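Local coordinates for protein fluoride-specific ion channel FluC (Bordetella pertussis, PDB 5NKQ) that forms a fluoride-specific channel that lets fluoride leave the cell, lowering its toxic concentration inside, and does not transport chloride, at residues A[24-29]-A[39-44]. Sequence-based numbering, arbitrary orientation.
Unlike the reference sequence in segment 24-29: Lys-29 (reference Arg). With F (fluoride ion), chain J.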
ATOM      1  N   TRP A  24       9.768  -5.926   6.984  1.00 31.26           N
ATOM      2  CA  TRP A  24       9.742  -6.374   8.372  1.00 30.51           C
ATOM      3  C   TRP A  24      10.979  -5.901   9.128  1.00 31.90           C
ATOM      4  O   TRP A  24      10.876  -5.431  10.267  1.00 32.07           O
ATOM      5  CB  TRP A  24       9.623  -7.897   8.418  1.00 32.35           C
ATOM      6  CG  TRP A  24       9.667  -8.480   9.794  1.00 33.00           C
ATOM      7  CD1 TRP A  24       8.882  -8.138  10.857  1.00 33.76           C
ATOM      8  CD2 TRP A  24      10.527  -9.530  10.252  1.00 36.55           C
ATOM      9  NE1 TRP A  24       9.209  -8.902  11.951  1.00 35.23           N
ATOM     10  CE2 TRP A  24      10.215  -9.766  11.605  1.00 35.88           C
ATOM     11  CE3 TRP A  24      11.533 -10.292   9.649  1.00 39.34           C
ATOM     12  CZ2 TRP A  24      10.873 -10.729  12.366  1.00 39.00           C
ATOM     13  CZ3 TRP A  24      12.186 -11.248  10.406  1.00 42.52           C
ATOM     14  CH2 TRP A  24      11.853 -11.458  11.750  1.00 41.08           C
ATOM     15  N   VAL A  25      12.155  -6.007   8.507  1.00 31.60           N
ATOM     16  CA  VAL A  25      13.381  -5.558   9.158  1.00 33.83           C
ATOM     17  C   VAL A  25      13.381  -4.042   9.315  1.00 37.30           C
ATOM     18  O   VAL A  25      13.757  -3.513  10.370  1.00 35.96           O
ATOM     19  CB  VAL A  25      14.613  -6.049   8.375  1.00 38.67           C
ATOM     20  CG1 VAL A  25      15.877  -5.391   8.902  1.00 43.55           C
ATOM     21  CG2 VAL A  25      14.726  -7.563   8.465  1.00 37.00           C
ATOM     22  N   LEU A  26      12.958  -3.318   8.273  1.00 35.39           N
ATOM     23  CA  LEU A  26      12.898  -1.861   8.360  1.00 33.83           C
ATOM     24  C   LEU A  26      11.981  -1.412   9.489  1.00 35.02           C
ATOM     25  O   LEU A  26      12.271  -0.430  10.181  1.00 35.04           O
ATOM     26  CB  LEU A  26      12.432  -1.273   7.027  1.00 33.29           C
ATOM     27  CG  LEU A  26      13.456  -1.233   5.891  1.00 34.52           C
ATOM     28  CD1 LEU A  26      12.786  -0.847   4.582  1.00 32.17           C
ATOM     29  CD2 LEU A  26      14.580  -0.264   6.224  1.00 33.85           C
ATOM     30  N   GLY A  27      10.871  -2.122   9.695  1.00 35.24           N
ATOM     31  CA  GLY A  27       9.981  -1.778  10.790  1.00 33.63           C
ATOM     32  C   GLY A  27      10.606  -2.026  12.149  1.00 36.98           C
ATOM     33  O   GLY A  27      10.454  -1.219  13.069  1.00 38.19           O
ATOM     34  N   LEU A  28      11.324  -3.142  12.295  1.00 37.66           N
ATOM     35  CA  LEU A  28      11.958  -3.443  13.573  1.00 36.01           C
ATOM     36  C   LEU A  28      13.054  -2.439  13.912  1.00 39.68           C
ATOM     37  O   LEU A  28      13.323  -2.195  15.093  1.00 46.98           O
ATOM     38  CB  LEU A  28      12.528  -4.862  13.556  1.00 35.13           C
ATOM     39  CG  LEU A  28      11.516  -5.998  13.391  1.00 37.23           C
ATOM     40  CD1 LEU A  28      12.223  -7.344  13.324  1.00 36.63           C
ATOM     41  CD2 LEU A  28      10.499  -5.978  14.521  1.00 38.64           C
ATOM     42  N   LYS A  29      13.685  -1.841  12.901  1.00 38.17           N
ATOM     43  CA  LYS A  29      14.800  -0.933  13.124  1.00 37.72           C
ATOM     44  C   LYS A  29      14.418   0.541  13.060  1.00 38.40           C
ATOM     45  O   LYS A  29      15.152   1.372  13.607  1.00 42.37           O
ATOM     46  CB  LYS A  29      15.916  -1.197  12.105  1.00 38.99           C
ATOM     47  CG  LYS A  29      16.619  -2.534  12.283  1.00 48.51           C
ATOM     48  CD  LYS A  29      17.761  -2.691  11.289  1.00 55.18           C
ATOM     49  CE  LYS A  29      18.506  -3.999  11.503  1.00 58.84           C
ATOM     50  NZ  LYS A  29      19.099  -4.081  12.866  1.00 61.04           N
ATOM     51  N   THR A  39       7.523   1.805   8.349  1.00 32.98           N
ATOM     52  CA  THR A  39       6.504   1.652   7.315  1.00 32.27           C
ATOM     53  C   THR A  39       6.619   2.752   6.269  1.00 31.79           C
ATOM     54  O   THR A  39       6.498   2.491   5.065  1.00 33.27           O
ATOM     55  CB  THR A  39       5.108   1.661   7.941  1.00 30.90           C
ATOM     56  OG1 THR A  39       5.038   0.678   8.980  1.00 32.41           O
ATOM     57  CG2 THR A  39       4.052   1.356   6.885  1.00 27.75           C
ATOM     58  N   LEU A  40       6.855   3.989   6.710  1.00 28.28           N
ATOM     59  CA  LEU A  40       6.998   5.097   5.772  1.00 39.05           C
ATOM     60  C   LEU A  40       8.233   4.920   4.897  1.00 38.07           C
ATOM     61  O   LEU A  40       8.186   5.183   3.690  1.00 34.33           O
ATOM     62  CB  LEU A  40       7.060   6.421   6.532  1.00 37.52           C
ATOM     63  CG  LEU A  40       7.124   7.689   5.680  1.00 39.57           C
ATOM     64  CD1 LEU A  40       5.910   7.780   4.768  1.00 38.64           C
ATOM     65  CD2 LEU A  40       7.229   8.922   6.565  1.00 41.33           C
ATOM     66  N   THR A  41       9.344   4.470   5.486  1.00 28.53           N
ATOM     67  CA  THR A  41      10.547   4.220   4.697  1.00 31.49           C
ATOM     68  C   THR A  41      10.297   3.150   3.643  1.00 29.95           C
ATOM     69  O   THR A  41      10.732   3.287   2.493  1.00 33.52           O
ATOM     70  CB  THR A  41      11.704   3.812   5.611  1.00 30.27           C
ATOM     71  OG1 THR A  41      12.002   4.885   6.512  1.00 32.39           O
ATOM     72  CG2 THR A  41      12.947   3.485   4.792  1.00 33.79           C
ATOM     73  N   ALA A  42       9.584   2.082   4.011  1.00 28.20           N
ATOM     74  CA  ALA A  42       9.295   1.020   3.053  1.00 36.95           C
ATOM     75  C   ALA A  42       8.438   1.532   1.903  1.00 33.82           C
ATOM     76  O   ALA A  42       8.662   1.169   0.742  1.00 36.83           O
ATOM     77  CB  ALA A  42       8.607  -0.149   3.758  1.00 27.88           C
ATOM     78  N   ASN A  43       7.452   2.381   2.203  1.00 33.51           N
ATOM     79  CA  ASN A  43       6.589   2.908   1.152  1.00 34.72           C
ATOM     80  C   ASN A  43       7.315   3.945   0.302  1.00 30.68           C
ATOM     81  O   ASN A  43       7.124   3.995  -0.919  1.00 34.68           O
ATOM     82  CB  ASN A  43       5.318   3.501   1.761  1.00 27.66           C
ATOM     83  CG  ASN A  43       4.348   2.435   2.232  1.00 38.77           C
ATOM     84  OD1 ASN A  43       4.355   1.311   1.731  1.00 35.53           O
ATOM     85  ND2 ASN A  43       3.502   2.786   3.196  1.00 39.38           N
ATOM     86  N   LEU A  44       8.150   4.778   0.925  1.00 32.37           N
ATOM     87  CA  LEU A  44       8.891   5.783   0.168  1.00 33.33           C
ATOM     88  C   LEU A  44       9.933   5.135  -0.736  1.00 36.26           C
ATOM     89  O   LEU A  44      10.066   5.503  -1.909  1.00 28.25           O
ATOM     90  CB  LEU A  44       9.550   6.784   1.118  1.00 35.93           C
ATOM     91  CG  LEU A  44       8.624   7.754   1.853  1.00 37.66           C
ATOM     92  CD1 LEU A  44       9.423   8.671   2.766  1.00 38.98           C
ATOM     93  CD2 LEU A  44       7.798   8.560   0.867  1.00 32.05           C
TER
HETATM   94  F     F J 202       3.294   4.782   5.149  1.00 42.52           F
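Leu-26 and Ala-42 mark the closest approach of the backbones, their CA atoms 7.0 Å apart, where the end of helix 6-30 meets the beginning of helix 37-59, the two segments running in opposed senses but steeply inclined to each other. The two are consecutive transmembrane helices joined by a short connection, a helical hairpin of the Fluc fold, and the contact lies near its turn. At the same turn the backbone N of Thr-39 is hydrogen-bonded to the side-chain OD1 of Asn-31.

One leucine bridges the gap. Leu-26 points its CB toward helix 37-59, and its two methyl branches divide the work: CD1 reaches Ala-42, 4.2 Å from its CA and 4.3 Å from its CB, while CD2 lies alongside the methyl CG2 of Thr-41, at 4.3 Å. The small Ala-42 side chain lets CD1 come down almost onto the backbone. The contact is purely apolar and modest, burying 132 Å² in all. OG1 of Thr-41 is hydrogen-bonded to the carbonyl O of Trp-37, one turn earlier in the helix, and its methyl is the branch that faces Leu-26. On a different face of helix 6-30, Trp-24 packs edge-to-face against Phe-9 of the second subunit.

Thr-39, Leu-40 and Asn-43 turn another side of helix 37-59 to the fluoride pathway. Thr-39 holds CG2 anti to its backbone N, beside the ion at 3.9 Å, and gives OG1 to a hydrogen bond with Glu-88. The amide of Asn-43 is fixed at both ends: OD1 accepts from the backbone N of Thr-81, which leaves the amide nitrogen turned to the ion. Ser-108 OG also binds this fluoride, and Asn-43 ND2 donates to it over 2.8 Å in a bent bond, with an N-H...F angle of 145°.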